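Local coordinates for Ice-binding protein (Flavobacteriaceae bacterium, PDB 5UYT) that probably binds to ice crystals through its beta-solenoid domains and so gives antifreeze activity, at residues A[24-30]-A[194-200]; A[153-159]-A[172-178]; A[239-243]-A[414-418]. All coordinates share one frame; numbering follows the deposited sequence.

Interaction 1. Residues A[24-30]-A[194-200]; sequences TGLSHIT and VTGVTVR
In one of its two conformers, Arg200 reaches across to Thr30, its CD and guanidinium drawn up beside the threonine hydroxyl. Arg200 NH1 then donates to Thr30 OG1 over 2.9 Å, and the oxygen lies close to the guanidinium plane. A bend at chi2 (-139°) turns the chain toward residues 28-30. Arg200 NH2 then comes within 3.7 Å of His28 CB, while one guanidinium face takes Thr198 CG2 near its rim. Thr198 OG1 meets the imidazole edge-on, 3.9 Å from His28 CD2. On the other face of the sheet, Ile29 and Val199 lie side by side and point the same way. The CD1 of Ile29 touches both Val199 CB and Val197 CG2. The axes of strands 28-30 and 198-200 run parallel and come within 4.7 Å, as in adjoining coils of a right-handed beta-helix. A second short ladder pairs Thr24 with Thr195, with the register shifted by one in the loops between. There Thr24 CB packs on Thr195 CG2 at 3.7 Å, and a water joins Thr24 OG1 to Val194 O. At the turn, Val197 N donates to Ser27 OG over 3.0 Å, at 156° at the hydrogen. The same hydroxyl is hydrogen-bonded to Asn23 OD1.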
ATOM      1  N   THR A  24      17.866  -5.743  -1.319  1.00 28.47           N
ATOM      2  CA  THR A  24      18.091  -6.816  -2.289  1.00 29.74           C
ATOM      3  C   THR A  24      16.810  -7.616  -2.438  1.00 28.69           C
ATOM      4  O   THR A  24      16.158  -7.918  -1.439  1.00 27.39           O
ATOM      5  CB  THR A  24      19.146  -7.811  -1.806  1.00 31.40           C
ATOM      6  OG1 THR A  24      20.367  -7.115  -1.517  1.00 32.65           O
ATOM      7  CG2 THR A  24      19.387  -8.890  -2.879  1.00 32.52           C
ATOM      8  N   GLY A  25      16.480  -7.987  -3.679  1.00 29.09           N
ATOM      9  CA  GLY A  25      15.320  -8.836  -3.934  1.00 29.37           C
ATOM     10  C   GLY A  25      13.973  -8.140  -3.802  1.00 27.74           C
ATOM     11  O   GLY A  25      13.881  -6.904  -3.794  1.00 27.23           O
ATOM     12  N   LEU A  26      12.922  -8.946  -3.686  1.00 27.49           N
ATOM     13  CA  LEU A  26      11.558  -8.408  -3.647  1.00 27.16           C
ATOM     14  C   LEU A  26      11.176  -8.124  -2.194  1.00 25.98           C
ATOM     15  O   LEU A  26      11.023  -9.048  -1.406  1.00 26.53           O
ATOM     16  CB  LEU A  26      10.564  -9.392  -4.307  1.00 27.99           C
ATOM     17  CG  LEU A  26       9.098  -8.918  -4.410  1.00 28.12           C
ATOM     18  CD1 LEU A  26       8.991  -7.680  -5.314  1.00 28.67           C
ATOM     19  CD2 LEU A  26       8.156 -10.047  -4.890  1.00 29.31           C
ATOM     20  N   SER A  27      11.042  -6.852  -1.856  1.00 25.09           N
ATOM     21  CA  SER A  27      10.696  -6.434  -0.499  1.00 24.81           C
ATOM     22  C   SER A  27       9.398  -5.644  -0.567  1.00 24.64           C
ATOM     23  O   SER A  27       9.104  -4.998  -1.600  1.00 25.45           O
ATOM     24  CB  SER A  27      11.785  -5.533   0.080  1.00 24.16           C
ATOM     25  OG  SER A  27      12.950  -6.299   0.422  1.00 24.57           O
ATOM     26  N   HIS A  28       8.638  -5.692   0.521  1.00 23.91           N
ATOM     27  CA  HIS A  28       7.327  -5.066   0.609  1.00 23.82           C
ATOM     28  C   HIS A  28       7.384  -4.071   1.770  1.00 23.10           C
ATOM     29  O   HIS A  28       7.552  -4.458   2.939  1.00 22.97           O
ATOM     30  CB  HIS A  28       6.249  -6.131   0.832  1.00 26.61           C
ATOM     31  CG  HIS A  28       6.204  -7.180  -0.242  1.00 28.93           C
ATOM     32  ND1 HIS A  28       5.781  -6.913  -1.521  1.00 30.39           N
ATOM     33  CD2 HIS A  28       6.563  -8.487  -0.230  1.00 31.21           C
ATOM     34  CE1 HIS A  28       5.857  -8.008  -2.254  1.00 30.62           C
ATOM     35  NE2 HIS A  28       6.345  -8.978  -1.498  1.00 32.76           N
ATOM     36  N   ILE A  29       7.311  -2.786   1.449  1.00 22.04           N
ATOM     37  CA  ILE A  29       7.574  -1.754   2.464  1.00 22.25           C
ATOM     38  C   ILE A  29       6.426  -0.777   2.493  1.00 21.87           C
ATOM     39  O   ILE A  29       6.044  -0.278   1.440  1.00 21.68           O
ATOM     40  CB  ILE A  29       8.845  -0.908   2.152  1.00 23.03           C
ATOM     41  CG1 ILE A  29      10.095  -1.795   1.887  1.00 24.79           C
ATOM     42  CG2 ILE A  29       9.066   0.146   3.247  1.00 23.71           C
ATOM     43  CD1 ILE A  29      10.711  -2.425   3.111  1.00 25.56           C
ATOM     44  N   THR A  30       5.914  -0.495   3.694  1.00 20.87           N
ATOM     45  CA  THR A  30       4.909   0.545   3.910  1.00 20.70           C
ATOM     46  C   THR A  30       5.455   1.543   4.917  1.00 20.91           C
ATOM     47  O   THR A  30       5.638   1.210   6.079  1.00 20.84           O
ATOM     48  CB  THR A  30       3.579  -0.021   4.434  1.00 20.69           C
ATOM     49  OG1 THR A  30       3.114  -1.008   3.517  1.00 20.87           O
ATOM     50  CG2 THR A  30       2.517   1.124   4.546  1.00 21.28           C
ATOM     51  N   VAL A 194      18.591  -4.521   3.998  1.00 26.48           N
ATOM     52  CA  VAL A 194      17.458  -5.435   4.031  1.00 25.11           C
ATOM     53  C   VAL A 194      17.466  -6.327   2.783  1.00 25.40           C
ATOM     54  O   VAL A 194      17.883  -5.902   1.720  1.00 26.00           O
ATOM     55  CB  VAL A 194      16.101  -4.688   4.185  1.00 24.64           C
ATOM     56  CG1 VAL A 194      16.119  -3.820   5.438  1.00 24.55           C
ATOM     57  CG2 VAL A 194      15.754  -3.855   2.933  1.00 24.83           C
ATOM     58  N   THR A 195      17.022  -7.563   2.916  1.00 25.08           N
ATOM     59  CA  THR A 195      17.015  -8.471   1.768  1.00 26.57           C
ATOM     60  C   THR A 195      15.700  -9.259   1.797  1.00 25.44           C
ATOM     61  O   THR A 195      15.478 -10.076   2.694  1.00 25.87           O
ATOM     62  CB  THR A 195      18.278  -9.394   1.746  1.00 28.06           C
ATOM     63  OG1 THR A 195      18.308 -10.174   2.937  1.00 29.75           O
ATOM     64  CG2 THR A 195      19.560  -8.581   1.742  1.00 29.77           C
ATOM     65  N   GLY A 196      14.819  -9.001   0.831  1.00 24.69           N
ATOM     66  CA  GLY A 196      13.579  -9.749   0.705  1.00 23.90           C
ATOM     67  C   GLY A 196      12.708  -9.648   1.951  1.00 23.68           C
ATOM     68  O   GLY A 196      12.211 -10.662   2.446  1.00 24.07           O
ATOM     69  N   VAL A 197      12.502  -8.427   2.449  1.00 22.29           N
ATOM     70  CA  VAL A 197      11.788  -8.259   3.705  1.00 22.55           C
ATOM     71  C   VAL A 197      10.372  -7.716   3.514  1.00 22.27           C
ATOM     72  O   VAL A 197      10.018  -7.217   2.451  1.00 22.44           O
ATOM     73  CB  VAL A 197      12.540  -7.351   4.693  1.00 22.23           C
ATOM     74  CG1 VAL A 197      13.947  -7.895   4.908  1.00 22.64           C
ATOM     75  CG2 VAL A 197      12.585  -5.909   4.181  1.00 22.33           C
ATOM     76  N   THR A 198       9.585  -7.773   4.590  1.00 22.47           N
ATOM     77  CA  THR A 198       8.332  -7.018   4.664  1.00 21.88           C
ATOM     78  C   THR A 198       8.423  -6.158   5.898  1.00 22.15           C
ATOM     79  O   THR A 198       8.687  -6.679   7.002  1.00 22.45           O
ATOM     80  CB  THR A 198       7.125  -7.951   4.805  1.00 21.64           C
ATOM     81  OG1 THR A 198       7.038  -8.767   3.634  1.00 22.23           O
ATOM     82  CG2 THR A 198       5.801  -7.128   4.982  1.00 21.88           C
ATOM     83  N   VAL A 199       8.244  -4.846   5.737  1.00 21.69           N
ATOM     84  CA  VAL A 199       8.307  -3.924   6.893  1.00 22.03           C
ATOM     85  C   VAL A 199       7.148  -2.943   6.694  1.00 22.46           C
ATOM     86  O   VAL A 199       7.110  -2.244   5.681  1.00 23.42           O
ATOM     87  CB  VAL A 199       9.634  -3.105   6.970  1.00 22.22           C
ATOM     88  CG1 VAL A 199       9.634  -2.197   8.195  1.00 22.38           C
ATOM     89  CG2 VAL A 199      10.855  -3.998   7.007  1.00 22.54           C
ATOM     90  N   ARG A 200       6.226  -2.896   7.653  1.00 22.01           N
ATOM     91  CA  ARG A 200       5.085  -1.991   7.575  0.50 22.36           C
ATOM     92  C   ARG A 200       5.027  -1.222   8.885  1.00 22.83           C
ATOM     93  O   ARG A 200       4.974  -1.828   9.968  1.00 22.40           O
ATOM     94  CB  ARG A 200       3.800  -2.771   7.345  0.50 21.90           C
ATOM     95  CG  ARG A 200       3.929  -3.814   6.237  0.50 21.56           C
ATOM     96  CD  ARG A 200       2.701  -3.848   5.366  0.50 21.43           C
ATOM     97  NE  ARG A 200       2.692  -4.987   4.463  0.50 21.06           N
ATOM     98  CZ  ARG A 200       3.037  -4.929   3.179  0.50 20.68           C
ATOM     99  NH1 ARG A 200       3.478  -3.779   2.632  0.50 20.96           N
ATOM    100  NH2 ARG A 200       2.981  -6.018   2.462  0.50 20.11           N
TER
HETATM  101  O   HOH W   1      20.468  -5.181   0.666  1.00 28.88           O
HETATM  102  O   HOH W   2       3.685  -2.269  -0.137  1.00 27.42           O

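Interaction 2. Residues A[153-159]-A[172-178]; sequences LVDLATN and AIVLQSG
Leu156 and Leu175 lie side by side on the buried face, with Leu156 CD1 3.8 Å from Leu175 CD2. Val154 and Ile173 share this face, and Val154 CG1 meets Ile173 CG2 at 4.1 Å. Ala168 of the strand 165-168 touches both of them. The backbones between are bonded in parallel register, from Val154 N to Ala172 O through to Gln176 N on Leu156 O. On the outer face, Asp155 OD2 rests 3.7 Å from Val174 CB. Its other oxygen, OD1, receives Gln176 NE2 at 2.8 Å on its syn lone pair. The acceptor lies in the amide plane, yet carboxylate and amide stand 87° apart. The extended Gln176 chain (chi2 -175°) passes over Leu156 O to reach it. Gln176 OE1 takes a bond from a water, which in turn accepts from Thr158 N. With an alanine in place of Gln176 the amide is gone, and the Asp155 carboxylate, having lost this donor, is likely to be freer to turn, while the water by Thr158 N would probably be held less firmly. Beyond the strands, Asn159 N bonds Ser177 O at 2.8 Å, and Asn159 OD1 lies 3.5 Å from Gly178 CA. Such in-register stacking of successive coils, apolar inside and mixed outside, is characteristic of a beta-solenoid.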
ATOM      1  N   LEU A 153      24.839  -3.691  17.114  1.00 32.10           N
ATOM      2  CA  LEU A 153      24.280  -4.213  15.844  1.00 30.95           C
ATOM      3  C   LEU A 153      22.935  -4.943  16.029  1.00 29.94           C
ATOM      4  O   LEU A 153      22.820  -5.813  16.903  1.00 30.26           O
ATOM      5  CB  LEU A 153      25.306  -5.163  15.193  1.00 31.57           C
ATOM      6  CG  LEU A 153      24.837  -5.989  13.986  1.00 31.03           C
ATOM      7  CD1 LEU A 153      24.635  -5.097  12.769  1.00 30.79           C
ATOM      8  CD2 LEU A 153      25.817  -7.119  13.672  1.00 32.21           C
ATOM      9  N   VAL A 154      21.934  -4.586  15.212  1.00 28.85           N
ATOM     10  CA  VAL A 154      20.676  -5.319  15.157  1.00 27.72           C
ATOM     11  C   VAL A 154      20.780  -6.252  13.951  1.00 27.83           C
ATOM     12  O   VAL A 154      20.946  -5.787  12.818  1.00 27.75           O
ATOM     13  CB  VAL A 154      19.447  -4.390  15.024  1.00 26.97           C
ATOM     14  CG1 VAL A 154      18.170  -5.222  14.896  1.00 25.73           C
ATOM     15  CG2 VAL A 154      19.345  -3.463  16.226  1.00 27.22           C
ATOM     16  N   ASP A 155      20.724  -7.562  14.194  1.00 27.94           N
ATOM     17  CA  ASP A 155      20.773  -8.530  13.081  1.00 27.45           C
ATOM     18  C   ASP A 155      19.675  -9.568  13.252  1.00 26.97           C
ATOM     19  O   ASP A 155      19.744 -10.417  14.162  1.00 27.63           O
ATOM     20  CB  ASP A 155      22.152  -9.207  12.990  1.00 29.09           C
ATOM     21  CG  ASP A 155      22.372  -9.888  11.641  1.00 29.43           C
ATOM     22  OD1 ASP A 155      21.542 -10.745  11.267  1.00 29.24           O
ATOM     23  OD2 ASP A 155      23.385  -9.591  10.972  1.00 30.19           O
ATOM     24  N   LEU A 156      18.654  -9.483  12.406  1.00 25.60           N
ATOM     25  CA  LEU A 156      17.545 -10.417  12.490  1.00 24.56           C
ATOM     26  C   LEU A 156      17.669 -11.490  11.429  1.00 24.38           C
ATOM     27  O   LEU A 156      17.741 -11.179  10.230  1.00 23.85           O
ATOM     28  CB  LEU A 156      16.190  -9.681  12.425  1.00 24.06           C
ATOM     29  CG  LEU A 156      16.065  -8.563  13.477  1.00 24.29           C
ATOM     30  CD1 LEU A 156      14.639  -8.027  13.447  1.00 24.16           C
ATOM     31  CD2 LEU A 156      16.393  -9.060  14.885  1.00 25.13           C
ATOM     32  N   ALA A 157      17.680 -12.753  11.887  1.00 24.48           N
ATOM     33  CA  ALA A 157      17.912 -13.918  11.039  1.00 24.71           C
ATOM     34  C   ALA A 157      16.744 -14.193  10.124  1.00 24.34           C
ATOM     35  O   ALA A 157      15.645 -13.654  10.321  1.00 24.39           O
ATOM     36  CB  ALA A 157      18.181 -15.147  11.896  1.00 25.19           C
ATOM     37  N   THR A 158      16.992 -15.051   9.133  1.00 25.09           N
ATOM     38  CA  THR A 158      15.994 -15.370   8.121  1.00 24.98           C
ATOM     39  C   THR A 158      14.620 -15.695   8.728  1.00 24.75           C
ATOM     40  O   THR A 158      14.500 -16.438   9.718  1.00 24.30           O
ATOM     41  CB  THR A 158      16.432 -16.551   7.255  1.00 26.44           C
ATOM     42  OG1 THR A 158      16.648 -17.670   8.104  1.00 27.43           O
ATOM     43  CG2 THR A 158      17.752 -16.236   6.570  1.00 26.73           C
ATOM     44  N   ASN A 159      13.591 -15.134   8.095  1.00 24.37           N
ATOM     45  CA  ASN A 159      12.181 -15.365   8.493  1.00 24.59           C
ATOM     46  C   ASN A 159      11.823 -14.937   9.936  1.00 24.41           C
ATOM     47  O   ASN A 159      10.850 -15.443  10.496  1.00 24.84           O
ATOM     48  CB  ASN A 159      11.757 -16.810   8.216  1.00 26.59           C
ATOM     49  CG  ASN A 159      11.900 -17.180   6.754  1.00 28.34           C
ATOM     50  OD1 ASN A 159      11.552 -16.406   5.873  1.00 29.87           O
ATOM     51  ND2 ASN A 159      12.473 -18.335   6.491  1.00 30.17           N
ATOM     52  N   ALA A 172      24.511  -0.488  13.029  1.00 32.71           N
ATOM     53  CA  ALA A 172      23.778  -0.868  11.809  1.00 31.29           C
ATOM     54  C   ALA A 172      22.589  -1.781  12.126  1.00 29.76           C
ATOM     55  O   ALA A 172      22.470  -2.322  13.243  1.00 29.56           O
ATOM     56  CB  ALA A 172      24.728  -1.535  10.808  1.00 32.18           C
ATOM     57  N   ILE A 173      21.701  -1.918  11.146  1.00 28.15           N
ATOM     58  CA  ILE A 173      20.595  -2.858  11.212  1.00 26.96           C
ATOM     59  C   ILE A 173      20.637  -3.731   9.966  1.00 26.92           C
ATOM     60  O   ILE A 173      20.750  -3.217   8.850  1.00 27.70           O
ATOM     61  CB  ILE A 173      19.224  -2.135  11.292  1.00 26.19           C
ATOM     62  CG1 ILE A 173      19.209  -1.173  12.491  1.00 26.23           C
ATOM     63  CG2 ILE A 173      18.077  -3.172  11.382  1.00 24.79           C
ATOM     64  CD1 ILE A 173      17.946  -0.328  12.594  1.00 26.38           C
ATOM     65  N   VAL A 174      20.534  -5.042  10.156  1.00 26.44           N
ATOM     66  CA  VAL A 174      20.592  -5.981   9.052  1.00 26.11           C
ATOM     67  C   VAL A 174      19.365  -6.895   9.199  1.00 25.49           C
ATOM     68  O   VAL A 174      19.219  -7.587  10.227  1.00 25.31           O
ATOM     69  CB  VAL A 174      21.893  -6.827   9.060  1.00 26.91           C
ATOM     70  CG1 VAL A 174      21.886  -7.812   7.888  1.00 26.72           C
ATOM     71  CG2 VAL A 174      23.151  -5.948   9.022  1.00 27.60           C
ATOM     72  N   LEU A 175      18.510  -6.897   8.174  1.00 25.34           N
ATOM     73  CA  LEU A 175      17.299  -7.702   8.169  1.00 24.60           C
ATOM     74  C   LEU A 175      17.434  -8.716   7.058  1.00 24.89           C
ATOM     75  O   LEU A 175      17.433  -8.365   5.882  1.00 25.12           O
ATOM     76  CB  LEU A 175      16.057  -6.815   7.956  1.00 24.41           C
ATOM     77  CG  LEU A 175      15.845  -5.663   8.956  1.00 24.51           C
ATOM     78  CD1 LEU A 175      14.500  -5.012   8.664  1.00 24.57           C
ATOM     79  CD2 LEU A 175      15.934  -6.121  10.409  1.00 24.28           C
ATOM     80  N   GLN A 176      17.564  -9.977   7.438  1.00 24.90           N
ATOM     81  CA  GLN A 176      17.867 -11.031   6.486  1.00 25.50           C
ATOM     82  C   GLN A 176      16.605 -11.521   5.754  1.00 25.41           C
ATOM     83  O   GLN A 176      15.502 -11.075   6.063  1.00 25.41           O
ATOM     84  CB  GLN A 176      18.566 -12.174   7.223  1.00 26.29           C
ATOM     85  CG  GLN A 176      19.980 -11.855   7.718  1.00 26.93           C
ATOM     86  CD  GLN A 176      20.666 -13.064   8.329  1.00 27.96           C
ATOM     87  OE1 GLN A 176      20.697 -14.139   7.720  1.00 29.15           O
ATOM     88  NE2 GLN A 176      21.222 -12.904   9.539  1.00 27.94           N
ATOM     89  N   SER A 177      16.792 -12.432   4.794  1.00 25.56           N
ATOM     90  CA  SER A 177      15.738 -12.931   3.922  1.00 25.83           C
ATOM     91  C   SER A 177      14.465 -13.283   4.697  1.00 25.69           C
ATOM     92  O   SER A 177      14.508 -14.077   5.638  1.00 25.29           O
ATOM     93  CB  SER A 177      16.259 -14.166   3.174  1.00 27.30           C
ATOM     94  OG  SER A 177      15.211 -14.740   2.408  1.00 28.82           O
ATOM     95  N   GLY A 178      13.341 -12.672   4.315  1.00 25.07           N
ATOM     96  CA  GLY A 178      12.025 -13.081   4.816  1.00 24.80           C
ATOM     97  C   GLY A 178      11.629 -12.498   6.162  1.00 24.59           C
ATOM     98  O   GLY A 178      10.565 -12.854   6.702  1.00 24.62           O
TER
HETATM   99  O   HOH W   3      19.613 -16.206   9.065  1.00 32.90           O

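Interaction 3. Residues A[239-243]-A[414-418]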
ATOM      1  N   THR A 239     -21.294 -12.355 -22.332  1.00 13.18           N
ATOM      2  CA  THR A 239     -20.884 -11.295 -21.414  1.00 13.15           C
ATOM      3  C   THR A 239     -22.100 -10.891 -20.631  1.00 12.90           C
ATOM      4  O   THR A 239     -23.214 -10.809 -21.211  1.00 13.18           O
ATOM      5  CB  THR A 239     -20.337 -10.119 -22.240  1.00 13.02           C
ATOM      6  OG1 THR A 239     -19.019 -10.474 -22.671  1.00 13.16           O
ATOM      7  CG2 THR A 239     -20.295  -8.821 -21.434  1.00 14.54           C
ATOM      8  N   TYR A 240     -21.908 -10.628 -19.330  1.00 13.20           N
ATOM      9  CA  TYR A 240     -23.004 -10.083 -18.490  1.00 13.56           C
ATOM     10  C   TYR A 240     -22.561  -8.746 -17.872  1.00 13.65           C
ATOM     11  O   TYR A 240     -21.395  -8.601 -17.490  1.00 13.83           O
ATOM     12  CB  TYR A 240     -23.326 -11.021 -17.340  1.00 14.30           C
ATOM     13  CG  TYR A 240     -24.141 -12.200 -17.838  1.00 14.30           C
ATOM     14  CD1 TYR A 240     -25.537 -12.209 -17.722  1.00 14.56           C
ATOM     15  CD2 TYR A 240     -23.509 -13.279 -18.460  1.00 15.12           C
ATOM     16  CE1 TYR A 240     -26.274 -13.288 -18.243  1.00 14.51           C
ATOM     17  CE2 TYR A 240     -24.231 -14.336 -18.972  1.00 14.95           C
ATOM     18  CZ  TYR A 240     -25.605 -14.332 -18.844  1.00 15.14           C
ATOM     19  OH  TYR A 240     -26.267 -15.446 -19.343  1.00 16.14           O
ATOM     20  N   VAL A 241     -23.470  -7.780 -17.828  1.00 13.23           N
ATOM     21  CA  VAL A 241     -23.145  -6.456 -17.300  1.00 13.31           C
ATOM     22  C   VAL A 241     -24.263  -6.015 -16.360  1.00 14.80           C
ATOM     23  O   VAL A 241     -25.453  -6.229 -16.673  1.00 14.75           O
ATOM     24  CB  VAL A 241     -23.031  -5.405 -18.457  1.00 14.09           C
ATOM     25  CG1 VAL A 241     -22.778  -4.002 -17.873  1.00 14.12           C
ATOM     26  CG2 VAL A 241     -21.879  -5.781 -19.399  1.00 14.67           C
ATOM     27  N   THR A 242     -23.899  -5.406 -15.215  1.00 13.77           N
ATOM     28  CA  THR A 242     -24.880  -4.651 -14.444  1.00 14.65           C
ATOM     29  C   THR A 242     -24.475  -3.183 -14.605  1.00 14.98           C
ATOM     30  O   THR A 242     -23.334  -2.802 -14.289  1.00 15.18           O
ATOM     31  CB  THR A 242     -24.875  -5.054 -12.965  1.00 14.63           C
ATOM     32  OG1 THR A 242     -25.186  -6.455 -12.891  1.00 14.93           O
ATOM     33  CG2 THR A 242     -25.930  -4.235 -12.184  1.00 14.94           C
ATOM     34  N   GLY A 243     -25.398  -2.412 -15.148  1.00 15.85           N
ATOM     35  CA  GLY A 243     -25.211  -0.983 -15.466  1.00 16.37           C
ATOM     36  C   GLY A 243     -25.319  -0.785 -16.965  1.00 16.90           C
ATOM     37  O   GLY A 243     -25.633  -1.733 -17.701  1.00 16.97           O
ATOM     38  N   ILE A 414     -16.927 -11.245 -20.709  1.00 13.33           N
ATOM     39  CA  ILE A 414     -16.589 -10.627 -19.403  1.00 13.07           C
ATOM     40  C   ILE A 414     -17.826 -10.552 -18.502  1.00 14.10           C
ATOM     41  O   ILE A 414     -18.961 -10.782 -18.961  1.00 13.11           O
ATOM     42  CB  ILE A 414     -15.967  -9.216 -19.562  1.00 13.41           C
ATOM     43  CG1 ILE A 414     -17.010  -8.172 -20.007  1.00 13.08           C
ATOM     44  CG2 ILE A 414     -14.772  -9.230 -20.544  1.00 13.41           C
ATOM     45  CD1 ILE A 414     -16.431  -6.738 -19.917  1.00 13.13           C
ATOM     46  N   ASN A 415     -17.593 -10.249 -17.223  1.00 13.02           N
ATOM     47  CA  ASN A 415     -18.683 -10.005 -16.280  1.00 13.32           C
ATOM     48  C   ASN A 415     -18.354  -8.712 -15.553  1.00 13.61           C
ATOM     49  O   ASN A 415     -17.356  -8.643 -14.824  1.00 13.40           O
ATOM     50  CB  ASN A 415     -18.868 -11.182 -15.331  1.00 14.46           C
ATOM     51  CG  ASN A 415     -20.162 -11.076 -14.525  1.00 16.10           C
ATOM     52  OD1 ASN A 415     -21.029 -11.995 -14.528  1.00 18.11           O
ATOM     53  ND2 ASN A 415     -20.306  -9.985 -13.858  1.00 15.25           N
ATOM     54  N   ALA A 416     -19.144  -7.669 -15.797  1.00 12.55           N
ATOM     55  CA  ALA A 416     -18.750  -6.354 -15.285  1.00 12.43           C
ATOM     56  C   ALA A 416     -19.938  -5.764 -14.556  1.00 12.91           C
ATOM     57  O   ALA A 416     -21.034  -5.674 -15.128  1.00 12.82           O
ATOM     58  CB  ALA A 416     -18.324  -5.442 -16.448  1.00 13.27           C
ATOM     59  N   GLN A 417     -19.727  -5.355 -13.305  1.00 13.43           N
ATOM     60  CA  GLN A 417     -20.809  -4.894 -12.462  1.00 13.85           C
ATOM     61  C   GLN A 417     -20.462  -3.590 -11.797  1.00 14.74           C
ATOM     62  O   GLN A 417     -19.482  -3.501 -11.068  1.00 14.94           O
ATOM     63  CB  GLN A 417     -21.159  -5.955 -11.375  1.00 15.13           C
ATOM     64  CG  GLN A 417     -21.666  -7.282 -12.007  1.00 15.25           C
ATOM     65  CD  GLN A 417     -21.898  -8.400 -10.998  1.00 17.55           C
ATOM     66  OE1 GLN A 417     -21.501  -9.576 -11.239  1.00 19.50           O
ATOM     67  NE2 GLN A 417     -22.549  -8.082  -9.920  1.00 17.04           N
ATOM     68  N   MET A 418     -21.248  -2.555 -12.084  1.00 14.67           N
ATOM     69  CA  MET A 418     -20.990  -1.242 -11.496  1.00 15.44           C
ATOM     70  C   MET A 418     -21.076  -1.271  -9.976  1.00 15.82           C
ATOM     71  O   MET A 418     -21.832  -2.064  -9.382  1.00 16.72           O
ATOM     72  CB  MET A 418     -21.979  -0.208 -12.052  1.00 16.27           C
ATOM     73  CG  MET A 418     -23.425  -0.451 -11.689  1.00 17.80           C
ATOM     74  SD  MET A 418     -24.473   0.894 -12.343  1.00 19.92           S
ATOM     75  CE  MET A 418     -26.082   0.342 -11.822  1.00 21.14           C
TER
HETATM   76  O   HOH W   4     -24.859  -6.638 -10.103  1.00 19.13           O
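Ile414 meets Thr239 at the start of a parallel strand pair in the second beta-helical domain. Ile414 N donates to Thr239 OG1 over 3.0 Å, at 157° at the hydrogen. That hydroxyl is also bonded to Asn235 OD1, so two partners hold it. The two side chains lie alongside each other and point the same way. With CG1 set between its backbone N and carbonyl carbon (chi1 72°), Ile414 brings this atom to 3.6 Å from Thr239 CG2. Ile414 O accepts from Tyr240 N. Asn415 sits on the outer face beside Tyr240, its OD1 3.8 Å from Tyr240 CB. Its amide turns along its own strand instead, where ND2 donates to Gln417 OE1. Ala416 faces the interior with Val241, and Thr225 of the strand 224-228 touches both. Both backbone groups of Ala416 bond to the neighbouring strand: Ala416 N to Tyr240 O, and Thr242 N to Ala416 O. Gln417 returns to the outer face and crosses Thr242, with Gln417 CG 3.7 Å from Thr242 OG1. A water is held at 2.8 Å by Thr242 OG1 and more weakly by Gln417 NE2. Met418 N closes the ladder on Thr242 O. The Met418 side chain, extended beyond CG, reaches past that carbonyl to Gly243. A beta carbon there would be tight against the sulfur. Met418 SD lies 3.7 Å from Gly243 CA.

In the fold
All three contacts join parallel coils. Each has a buried, mainly apolar face, and an opposite face that is more exposed and more mixed, though Thr30 of interaction 1 is buried. Interactions 1 and 2 belong to the same domain and touch: strands 192-195 and 173-175 are neighbours in one sheet, with Thr195 N probably bonded to Leu175 O. Interaction 2 is nested along the chain inside the loop that interaction 1 closes. It joins coils near in sequence, whereas interactions 1 and 3 bring together segments more than 160 residues apart. Interaction 3 lies in the other domain, its centre about 37 Å from that of interaction 1. The outer polar links differ: arginine to threonine, glutamine to aspartate, and a water between threonine and glutamine.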